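Local coordinates for protein 2-C-methyl-D-erythritol 2,4-cyclodiphosphate synthase (Thermus thermophilus, PDB 1IV3) that catalyses the metal-dependent conversion of 4-diphosphocytidyl-2-C-methyl-D-erythritol 2-phosphate to 2-C-methyl-D-erythritol 2,4-cyclodiphosphate with release of CMP, a step of non-mevalonate isoprenoid synthesis, at residues A[41-46]-A[142-147]. The protein carries 3 engineered substitutions. Residues are numbered along the deposited sequence; the frame is centred on the assembly and turned at random.
Sequences MHALTD and VQARAV. Engineered in segment 41-46: Met41 (natural residue Leu). With MG (magnesium ion), chain G.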
ATOM      1  N   MET A  41      -5.219  13.873   3.234  1.00  9.09           N
ATOM      2  CA  MET A  41      -4.707  14.408   4.489  1.00  6.93           C
ATOM      3  C   MET A  41      -4.647  13.311   5.549  1.00  9.30           C
ATOM      4  O   MET A  41      -3.667  13.202   6.288  1.00  8.94           O
ATOM      5  CB  MET A  41      -5.572  15.546   5.030  1.00 11.62           C
ATOM      6  CG  MET A  41      -5.473  16.886   4.336  1.00 25.37           C
ATOM      7  SD  MET A  41      -3.934  17.803   4.577  1.00  3.68           S
ATOM      8  CE  MET A  41      -3.086  17.459   3.085  1.00  7.68           C
ATOM      9  N   HIS A  42      -5.686  12.480   5.666  1.00 10.78           N
ATOM     10  CA  HIS A  42      -5.671  11.487   6.745  1.00  8.76           C
ATOM     11  C   HIS A  42      -4.573  10.442   6.566  1.00  9.82           C
ATOM     12  O   HIS A  42      -3.881  10.112   7.531  1.00  9.44           O
ATOM     13  CB  HIS A  42      -7.016  10.769   6.837  1.00  9.38           C
ATOM     14  CG  HIS A  42      -8.076  11.682   7.352  1.00 13.52           C
ATOM     15  ND1 HIS A  42      -9.387  11.323   7.502  1.00 22.85           N
ATOM     16  CD2 HIS A  42      -7.977  12.977   7.763  1.00 16.07           C
ATOM     17  CE1 HIS A  42     -10.078  12.347   7.983  1.00 30.35           C
ATOM     18  NE2 HIS A  42      -9.244  13.364   8.147  1.00 21.89           N
ATOM     19  N   ALA A  43      -4.426   9.990   5.325  1.00  8.07           N
ATOM     20  CA  ALA A  43      -3.392   8.964   5.095  1.00  9.72           C
ATOM     21  C   ALA A  43      -1.990   9.519   5.299  1.00  9.22           C
ATOM     22  O   ALA A  43      -1.115   8.829   5.825  1.00  9.61           O
ATOM     23  CB  ALA A  43      -3.543   8.387   3.692  1.00 11.29           C
ATOM     24  N   LEU A  44      -1.741  10.770   4.885  1.00  9.27           N
ATOM     25  CA  LEU A  44      -0.436  11.398   5.109  1.00  8.75           C
ATOM     26  C   LEU A  44      -0.185  11.573   6.597  1.00  8.53           C
ATOM     27  O   LEU A  44       0.923  11.374   7.093  1.00  9.86           O
ATOM     28  CB  LEU A  44      -0.360  12.773   4.409  1.00  8.07           C
ATOM     29  CG  LEU A  44      -0.267  12.684   2.883  1.00 10.05           C
ATOM     30  CD1 LEU A  44      -0.547  14.018   2.202  1.00  7.69           C
ATOM     31  CD2 LEU A  44       1.107  12.141   2.496  1.00  6.53           C
ATOM     32  N   THR A  45      -1.235  11.956   7.330  1.00  8.07           N
ATOM     33  CA  THR A  45      -1.061  12.205   8.771  1.00  8.29           C
ATOM     34  C   THR A  45      -0.729  10.897   9.499  1.00  8.50           C
ATOM     35  O   THR A  45       0.197  10.813  10.324  1.00  8.41           O
ATOM     36  CB  THR A  45      -2.325  12.839   9.369  1.00  9.20           C
ATOM     37  OG1 THR A  45      -2.648  14.081   8.722  1.00  9.05           O
ATOM     38  CG2 THR A  45      -2.105  13.198  10.840  1.00  9.66           C
ATOM     39  N   ASP A  46      -1.499   9.851   9.188  1.00  7.19           N
ATOM     40  CA  ASP A  46      -1.193   8.540   9.765  1.00  5.95           C
ATOM     41  C   ASP A  46       0.222   8.090   9.387  1.00  8.95           C
ATOM     42  O   ASP A  46       0.935   7.524  10.217  1.00  9.10           O
ATOM     43  CB  ASP A  46      -2.202   7.478   9.341  1.00  7.67           C
ATOM     44  CG  ASP A  46      -3.426   7.377  10.234  1.00 11.30           C
ATOM     45  OD1 ASP A  46      -3.427   8.007  11.315  1.00 13.37           O
ATOM     46  OD2 ASP A  46      -4.387   6.651   9.886  1.00 10.31           O
ATOM     47  N   VAL A 142     -13.694   7.021  -1.700  1.00 13.94           N
ATOM     48  CA  VAL A 142     -12.398   7.615  -2.037  1.00 12.96           C
ATOM     49  C   VAL A 142     -11.356   6.874  -1.199  1.00 17.42           C
ATOM     50  O   VAL A 142     -11.606   6.683   0.007  1.00 16.27           O
ATOM     51  CB  VAL A 142     -12.356   9.120  -1.795  1.00 15.41           C
ATOM     52  CG1 VAL A 142     -12.806   9.494  -0.370  1.00 14.35           C
ATOM     53  CG2 VAL A 142     -10.959   9.660  -2.076  1.00 12.81           C
ATOM     54  N   GLN A 143     -10.247   6.436  -1.799  1.00 12.08           N
ATOM     55  CA  GLN A 143      -9.240   5.745  -0.994  1.00  9.60           C
ATOM     56  C   GLN A 143      -7.910   6.487  -1.130  1.00 19.88           C
ATOM     57  O   GLN A 143      -7.642   7.018  -2.215  1.00 16.11           O
ATOM     58  CB  GLN A 143      -9.045   4.308  -1.432  1.00 11.24           C
ATOM     59  CG  GLN A 143     -10.328   3.490  -1.478  1.00 13.95           C
ATOM     60  CD  GLN A 143     -10.177   2.178  -2.235  1.00 22.76           C
ATOM     61  OE1 GLN A 143     -10.685   1.988  -3.344  1.00 23.19           O
ATOM     62  NE2 GLN A 143      -9.452   1.243  -1.630  1.00 17.03           N
ATOM     63  N   ALA A 144      -7.097   6.523  -0.080  1.00 10.14           N
ATOM     64  CA  ALA A 144      -5.759   7.086  -0.201  1.00  7.94           C
ATOM     65  C   ALA A 144      -4.784   6.131   0.468  1.00  9.32           C
ATOM     66  O   ALA A 144      -5.136   5.586   1.515  1.00 13.85           O
ATOM     67  CB  ALA A 144      -5.634   8.458   0.454  1.00 11.78           C
ATOM     68  N   ARG A 145      -3.603   5.966  -0.117  1.00  8.30           N
ATOM     69  CA  ARG A 145      -2.514   5.264   0.566  1.00  7.08           C
ATOM     70  C   ARG A 145      -1.248   6.070   0.354  1.00  9.22           C
ATOM     71  O   ARG A 145      -1.033   6.572  -0.760  1.00 11.72           O
ATOM     72  CB  ARG A 145      -2.367   3.827   0.059  1.00 14.51           C
ATOM     73  CG  ARG A 145      -3.677   3.041   0.153  1.00 14.19           C
ATOM     74  CD  ARG A 145      -3.464   1.567  -0.199  1.00 19.65           C
ATOM     75  NE  ARG A 145      -4.677   0.819   0.169  1.00 23.33           N
ATOM     76  CZ  ARG A 145      -5.685   0.742  -0.694  1.00 27.80           C
ATOM     77  NH1 ARG A 145      -5.564   1.328  -1.877  1.00 19.45           N
ATOM     78  NH2 ARG A 145      -6.777   0.074  -0.362  1.00 46.83           N
ATOM     79  N   ALA A 146      -0.468   6.219   1.426  1.00  6.29           N
ATOM     80  CA  ALA A 146       0.662   7.129   1.409  1.00  9.49           C
ATOM     81  C   ALA A 146       1.907   6.522   2.062  1.00 12.34           C
ATOM     82  O   ALA A 146       1.739   5.850   3.078  1.00 10.60           O
ATOM     83  CB  ALA A 146       0.358   8.439   2.146  1.00 10.13           C
ATOM     84  N   VAL A 147       3.072   6.818   1.483  1.00  9.34           N
ATOM     85  CA  VAL A 147       4.353   6.505   2.145  1.00  8.52           C
ATOM     86  C   VAL A 147       5.093   7.817   2.359  1.00  9.02           C
ATOM     87  O   VAL A 147       5.128   8.675   1.455  1.00  9.73           O
ATOM     88  CB  VAL A 147       5.222   5.539   1.321  1.00 11.91           C
ATOM     89  CG1 VAL A 147       6.451   5.066   2.058  1.00 17.04           C
ATOM     90  CG2 VAL A 147       4.408   4.305   0.926  1.00 12.31           C
TER
HETATM   91 MG    MG G1561     -10.377   9.729   6.929  1.00 23.06          MG
HETATM   92  O   HOH W   1     -10.803   8.735   8.996  1.00 38.40           O
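Ala43 points its methyl from the helix toward the strand, where the methyls of Ala144 and Ala146 point back. Its CB lies 3.9 Å from Ala144 CB and 4.2 Å from Ala146 CB, so one methyl faces two from alternate strand residues. Leu44 adds the third apolar touch: CG stands beside the backbone N and anti to the carbonyl carbon (chi1 -72°), and the CD2 branch reaches Ala146 CB at 3.8 Å. Ala146 CB also lies 4.0 Å from Ala43 O, a van der Waals touch on the helix backbone. With three alanine methyls at the centre and the leucine branch at one side, the axes of the two segments approach to 7.2 Å, and the helix runs at 29° to the strand in nearly the same direction.

The polar work is done within the helix or away from the strand. Thr45 OG1 bonds back to Met41 O at 2.8 Å, from above the carbonyl plane, and the same oxygen also takes the backbone bond from Thr45 N; the hydroxyl thus gives its proton to its own helix. Met41 is an engineered residue. His42 turns its ring away from the strand and binds magnesium through ND1 at 2.0 Å. Asp8, His10 and a water also bind the metal, and Ser73 hydrogen-bonds His42 NE2, which should fix the rotation of the ring.

Helix 39-50 is thereby seated on one face of the mixed sheet, where strand 141-150 runs between antiparallel neighbours 3-14 and 91-99. Strand 3-14 supplies Asp8 and His10, so sheet and helix together build the metal site. Helices 73-86 and 109-120 pack against Leu44, while on the other face of the strand Arg145 forms a salt bridge with Glu7 of a neighbouring subunit in the trimer.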